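Local coordinates for hypothetical protein (Mesorhizobium loti, PDB 2O2X) that removes the phosphate at C-7 of D-glycero-beta-D-manno-heptose 1,7-bisphosphate, a magnesium-dependent step of nucleotide-activated heptose biosynthesis, at residues P29-F35 with A151-R156; Q155-I159 with A208-L212. All blocks are in the same frame, centred on the assembly; numbering follows the deposited sequence.

Contact 1 of 2, residues P29-F35 with A151-R156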
loop_
_atom_site.group_PDB
_atom_site.type_symbol
_atom_site.label_atom_id
_atom_site.label_comp_id
_atom_site.label_asym_id
_atom_site.label_seq_id
_atom_site.Cartn_x
_atom_site.Cartn_y
_atom_site.Cartn_z
ATOM N N PRO A 29 -8.242 -10.332 -15.211
ATOM C CA PRO A 29 -9.193 -9.685 -14.329
ATOM C C PRO A 29 -9.675 -10.551 -13.185
ATOM O O PRO A 29 -9.529 -11.768 -13.212
ATOM C CB PRO A 29 -10.344 -9.323 -15.264
ATOM C CG PRO A 29 -10.296 -10.366 -16.307
ATOM C CD PRO A 29 -8.838 -10.692 -16.512
ATOM N N HIS A 30 -10.205 -9.892 -12.163
ATOM C CA HIS A 30 -10.845 -10.515 -10.991
ATOM C C HIS A 30 -9.866 -11.270 -10.088
ATOM O O HIS A 30 -10.232 -12.259 -9.446
ATOM C CB HIS A 30 -12.048 -11.392 -11.384
ATOM C CG HIS A 30 -13.124 -11.443 -10.337
ATOM N ND1 HIS A 30 -13.833 -10.326 -9.943
ATOM C CD2 HIS A 30 -13.618 -12.475 -9.613
ATOM C CE1 HIS A 30 -14.713 -10.669 -9.018
ATOM N NE2 HIS A 30 -14.606 -11.968 -8.804
ATOM N N LEU A 31 -8.627 -10.784 -10.033
ATOM C CA LEU A 31 -7.639 -11.286 -9.078
ATOM C C LEU A 31 -7.761 -10.483 -7.781
ATOM O O LEU A 31 -8.020 -9.270 -7.817
ATOM C CB LEU A 31 -6.218 -11.128 -9.592
ATOM C CG LEU A 31 -5.782 -12.055 -10.720
ATOM C CD1 LEU A 31 -4.383 -11.686 -11.173
ATOM C CD2 LEU A 31 -5.865 -13.495 -10.231
ATOM N N PRO A 32 -7.475 -11.133 -6.653
ATOM C CA PRO A 32 -7.228 -10.374 -5.428
ATOM C C PRO A 32 -5.885 -9.685 -5.509
ATOM O O PRO A 32 -5.035 -10.088 -6.297
ATOM C CB PRO A 32 -7.166 -11.450 -4.339
ATOM C CG PRO A 32 -7.453 -12.737 -4.993
ATOM C CD PRO A 32 -7.270 -12.571 -6.450
ATOM N N ALA A 33 -5.729 -8.630 -4.717
ATOM C CA ALA A 33 -4.473 -7.896 -4.625
ATOM C C ALA A 33 -3.949 -7.944 -3.213
ATOM O O ALA A 33 -4.699 -8.167 -2.255
ATOM C CB ALA A 33 -4.675 -6.446 -5.020
ATOM N N LEU A 34 -2.649 -7.719 -3.114
ATOM C CA LEU A 34 -1.987 -7.420 -1.861
ATOM C C LEU A 34 -1.763 -5.932 -1.817
ATOM O O LEU A 34 -0.917 -5.409 -2.538
ATOM C CB LEU A 34 -0.653 -8.167 -1.716
ATOM C CG LEU A 34 0.157 -7.843 -0.446
ATOM C CD1 LEU A 34 -0.575 -8.233 0.794
ATOM C CD2 LEU A 34 1.510 -8.525 -0.518
ATOM N N PHE A 35 -2.523 -5.245 -0.968
ATOM C CA PHE A 35 -2.337 -3.815 -0.730
ATOM C C PHE A 35 -1.328 -3.612 0.393
ATOM O O PHE A 35 -1.449 -4.236 1.442
ATOM C CB PHE A 35 -3.655 -3.144 -0.318
ATOM C CG PHE A 35 -4.685 -3.043 -1.433
ATOM C CD1 PHE A 35 -4.624 -2.011 -2.368
ATOM C CD2 PHE A 35 -5.714 -3.975 -1.546
ATOM C CE1 PHE A 35 -5.566 -1.895 -3.382
ATOM C CE2 PHE A 35 -6.663 -3.844 -2.569
ATOM C CZ PHE A 35 -6.569 -2.811 -3.483
ATOM N N ALA A 151 -9.283 -4.298 -12.240
ATOM C CA ALA A 151 -10.396 -5.227 -12.128
ATOM C C ALA A 151 -10.217 -6.222 -10.974
ATOM O O ALA A 151 -10.407 -7.424 -11.127
ATOM C CB ALA A 151 -10.634 -5.953 -13.464
ATOM N N LEU A 152 -9.864 -5.693 -9.791
ATOM C CA LEU A 152 -9.579 -6.531 -8.635
ATOM C C LEU A 152 -10.813 -7.142 -7.996
ATOM O O LEU A 152 -11.890 -6.542 -8.003
ATOM C CB LEU A 152 -8.846 -5.745 -7.553
ATOM C CG LEU A 152 -7.510 -5.149 -7.986
ATOM C CD1 LEU A 152 -6.969 -4.270 -6.886
ATOM C CD2 LEU A 152 -6.515 -6.195 -8.387
ATOM N N ASP A 153 -10.611 -8.299 -7.354
ATOM C CA ASP A 153 -11.577 -8.858 -6.424
ATOM C C ASP A 153 -11.233 -8.297 -5.041
ATOM O O ASP A 153 -10.372 -8.828 -4.337
ATOM C CB ASP A 153 -11.483 -10.376 -6.456
ATOM C CG ASP A 153 -12.476 -11.050 -5.556
ATOM O OD1 ASP A 153 -13.050 -10.405 -4.647
ATOM O OD2 ASP A 153 -12.657 -12.269 -5.745
ATOM N N LEU A 154 -11.870 -7.195 -4.682
ATOM C CA LEU A 154 -11.557 -6.536 -3.406
ATOM C C LEU A 154 -11.946 -7.382 -2.205
ATOM O O LEU A 154 -11.256 -7.386 -1.187
ATOM C CB LEU A 154 -12.213 -5.161 -3.307
ATOM C CG LEU A 154 -11.714 -4.071 -4.241
ATOM C CD1 LEU A 154 -12.540 -2.805 -4.044
ATOM C CD2 LEU A 154 -10.229 -3.809 -4.017
ATOM N N GLN A 155 -13.013 -8.153 -2.324
ATOM C CA GLN A 155 -13.497 -8.911 -1.186
ATOM C C GLN A 155 -12.479 -9.963 -0.762
ATOM O O GLN A 155 -12.406 -10.304 0.396
ATOM C CB GLN A 155 -14.856 -9.546 -1.516
ATOM C CG GLN A 155 -15.980 -8.528 -1.703
ATOM C CD GLN A 155 -15.881 -7.701 -2.988
ATOM O OE1 GLN A 155 -15.270 -8.114 -3.991
ATOM N NE2 GLN A 155 -16.487 -6.517 -2.957
ATOM N N ARG A 156 -11.677 -10.468 -1.701
ATOM C CA ARG A 156 -10.647 -11.456 -1.389
ATOM C C ARG A 156 -9.247 -10.846 -1.200
ATOM O O ARG A 156 -8.306 -11.572 -0.925
ATOM C CB ARG A 156 -10.606 -12.536 -2.467
ATOM C CG ARG A 156 -11.932 -13.299 -2.610
ATOM C CD ARG A 156 -11.818 -14.449 -3.604
ATOM N NE ARG A 156 -10.860 -15.459 -3.166
ATOM C CZ ARG A 156 -9.850 -15.951 -3.896
ATOM N NH1 ARG A 156 -9.618 -15.544 -5.153
ATOM N NH2 ARG A 156 -9.059 -16.879 -3.360
HETATM O O HOH W 1 -11.137 -13.604 -7.252
#
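Two backbone hydrogen bonds pin His30 and Leu31 to the chain leaving helix 141-150. His30 N donates to Ala151 O (2.7 Å), the carbonyl of the residue that closes that helix in a Schellman motif, and Asp153 N donates to Leu31 O (2.8 Å), approaching from above the carbonyl plane. Asp153 is the polar centre. Its CB sits over one face of the His30 ring, 4.1 Å from the centroid, a CH-pi contact with the carboxylate stacked 24° from the ring plane. CG lies anti to the backbone N (chi1 -178°), which lets OD1 accept from Arg156 N in an Asx motif, while OD2 accepts a hydrogen bond from a water that also donates to His30 O and accepts from Arg156 NH1. Were this side chain cut back to alanine, Arg156 N and the water would probably lose their acceptor, and His30 its stacked carboxylate. Pro32 and Arg156 lie side by side, CG 3.5 Å from NH1. Among the apolar groups, Leu152 CD1 touches Ala33 CB and Phe35 CZ (both 3.7 Å), and Leu154 CD2 meets the Phe35 ring at its edge. Beyond them, Phe35 reaches Leu143 and Ala146 of helix 141-150 and Val76 and Val78 of strand 75-80, joining helix to sheet.

Contact 2 of 2, residues Q155-I159 with A208-L212; sequences QRSLI and AIETL
Arg156 and Leu158, at the entry to strand 158-161, face the last turn of helix 199-211 with no hydrogen bond directly between the segments, the backbones staying about 8 Å apart at CA (7.9 Å from Leu158 to Ile209). Side chains fill the interval. Leu158 CD1 touches both Ala208 CB and Ile209 CG1, 3.9 Å from each, and meets Leu212 CD1 tip to tip. The other methyl of Leu212, CD2, lies over one face of the Arg156 guanidinium, 3.6 Å from CZ; the two side chains run past each other in opposite directions. A bend at chi3 (63°) turns the end of the arginine toward the helix terminus and brings its flat group onto that methyl. This is helix-on-sheet packing in the alpha/beta core of a HAD-type phosphatase: Leu158 projects from a parallel strand onto a helix that also touches Trp179 of strand 177-181 through Ala208, and Leu34 through Ile209. At the helix end, Thr211 OG1 donates to Ala208 O (2.8 Å), its chi1 of 65° turning the hydroxyl back toward that carbonyl, and Leu212 N bonds to Ile209 O. A water donates to Leu212 O at 2.5 Å and accepts a weak bond from Arg156 NH1 in the guanidinium plane.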
loop_
_atom_site.group_PDB
_atom_site.type_symbol
_atom_site.label_atom_id
_atom_site.label_comp_id
_atom_site.label_asym_id
_atom_site.label_seq_id
_atom_site.Cartn_x
_atom_site.Cartn_y
_atom_site.Cartn_z
ATOM N N GLN A 155 -13.013 -8.153 -2.324
ATOM C CA GLN A 155 -13.497 -8.911 -1.186
ATOM C C GLN A 155 -12.479 -9.963 -0.762
ATOM O O GLN A 155 -12.406 -10.304 0.396
ATOM C CB GLN A 155 -14.856 -9.546 -1.516
ATOM C CG GLN A 155 -15.980 -8.528 -1.703
ATOM C CD GLN A 155 -15.881 -7.701 -2.988
ATOM O OE1 GLN A 155 -15.270 -8.114 -3.991
ATOM N NE2 GLN A 155 -16.487 -6.517 -2.957
ATOM N N ARG A 156 -11.677 -10.468 -1.701
ATOM C CA ARG A 156 -10.647 -11.456 -1.389
ATOM C C ARG A 156 -9.247 -10.846 -1.200
ATOM O O ARG A 156 -8.306 -11.572 -0.925
ATOM C CB ARG A 156 -10.606 -12.536 -2.467
ATOM C CG ARG A 156 -11.932 -13.299 -2.610
ATOM C CD ARG A 156 -11.818 -14.449 -3.604
ATOM N NE ARG A 156 -10.860 -15.459 -3.166
ATOM C CZ ARG A 156 -9.850 -15.951 -3.896
ATOM N NH1 ARG A 156 -9.618 -15.544 -5.153
ATOM N NH2 ARG A 156 -9.059 -16.879 -3.360
ATOM N N SER A 157 -9.108 -9.527 -1.369
ATOM C CA SER A 157 -7.807 -8.857 -1.239
ATOM C C SER A 157 -7.381 -8.744 0.205
ATOM O O SER A 157 -8.182 -8.917 1.134
ATOM C CB SER A 157 -7.887 -7.469 -1.898
ATOM O OG SER A 157 -8.090 -7.609 -3.307
ATOM N N LEU A 158 -6.084 -8.480 0.391
ATOM C CA LEU A 158 -5.508 -8.313 1.713
ATOM C C LEU A 158 -4.825 -6.961 1.771
ATOM O O LEU A 158 -4.424 -6.424 0.748
ATOM C CB LEU A 158 -4.452 -9.398 1.921
ATOM C CG LEU A 158 -4.907 -10.849 1.669
ATOM C CD1 LEU A 158 -3.704 -11.772 1.864
ATOM C CD2 LEU A 158 -6.041 -11.248 2.596
ATOM N N ILE A 159 -4.715 -6.411 2.978
ATOM C CA ILE A 159 -3.988 -5.165 3.190
ATOM C C ILE A 159 -3.049 -5.343 4.377
ATOM O O ILE A 159 -3.391 -6.042 5.349
ATOM C CB ILE A 159 -4.897 -3.938 3.394
ATOM C CG1 ILE A 159 -4.056 -2.632 3.431
ATOM C CG2 ILE A 159 -5.834 -4.102 4.608
ATOM C CD1 ILE A 159 -4.821 -1.365 3.107
ATOM N N ALA A 208 -1.931 -16.791 3.797
ATOM C CA ALA A 208 -3.111 -16.119 3.234
ATOM C C ALA A 208 -2.879 -15.669 1.775
ATOM O O ALA A 208 -3.780 -15.782 0.940
ATOM C CB ALA A 208 -3.495 -14.961 4.114
ATOM N N ILE A 209 -1.675 -15.192 1.473
ATOM C CA ILE A 209 -1.312 -14.771 0.114
ATOM C C ILE A 209 -1.248 -15.996 -0.793
ATOM O O ILE A 209 -1.793 -15.981 -1.895
ATOM C CB ILE A 209 0.041 -14.056 0.094
ATOM C CG1 ILE A 209 -0.053 -12.730 0.842
ATOM C CG2 ILE A 209 0.492 -13.808 -1.343
ATOM C CD1 ILE A 209 1.271 -12.097 1.176
ATOM N N GLU A 210 -0.608 -17.062 -0.311
ATOM C CA GLU A 210 -0.448 -18.291 -1.104
ATOM C C GLU A 210 -1.785 -18.908 -1.508
ATOM O O GLU A 210 -1.918 -19.409 -2.631
ATOM C CB GLU A 210 0.387 -19.328 -0.342
ATOM C CG GLU A 210 1.883 -19.011 -0.193
ATOM C CD GLU A 210 2.699 -19.227 -1.470
ATOM O OE1 GLU A 210 2.108 -19.363 -2.565
ATOM O OE2 GLU A 210 3.950 -19.248 -1.364
ATOM N N THR A 211 -2.780 -18.854 -0.628
ATOM C CA THR A 211 -4.097 -19.412 -0.974
ATOM C C THR A 211 -4.699 -18.687 -2.178
ATOM O O THR A 211 -5.451 -19.278 -2.954
ATOM C CB THR A 211 -5.113 -19.366 0.182
ATOM O OG1 THR A 211 -5.418 -18.011 0.514
ATOM C CG2 THR A 211 -4.593 -20.075 1.393
ATOM N N LEU A 212 -4.355 -17.421 -2.351
ATOM C CA LEU A 212 -4.839 -16.652 -3.489
ATOM C C LEU A 212 -4.109 -16.937 -4.807
ATOM O O LEU A 212 -4.554 -16.462 -5.845
ATOM C CB LEU A 212 -4.745 -15.166 -3.181
ATOM C CG LEU A 212 -5.447 -14.793 -1.877
ATOM C CD1 LEU A 212 -5.175 -13.366 -1.564
ATOM C CD2 LEU A 212 -6.937 -15.087 -1.959
HETATM O O HOH W 2 -6.805 -16.133 -6.946
#

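In the fold
From the N terminus, the chain enters strand 34-36 through 29-35, and contact 1 closes the loop of 115 residues that ends at 151-156. The chain goes straight on into 155-159, where contact 2 opens a second loop of 48 residues, closed by 208-212 near the C terminus. The two loops follow one another, the contacts sharing only Gln155 and Arg156, and neither lies inside the other. Strands 34-36 and 158-161 run parallel as neighbours, and Phe35 N probably bonds to Leu158 O, as does Ala33 N to Ser157 OG. Together the contacts tie helix 141-150, the central strands and helix 199-211.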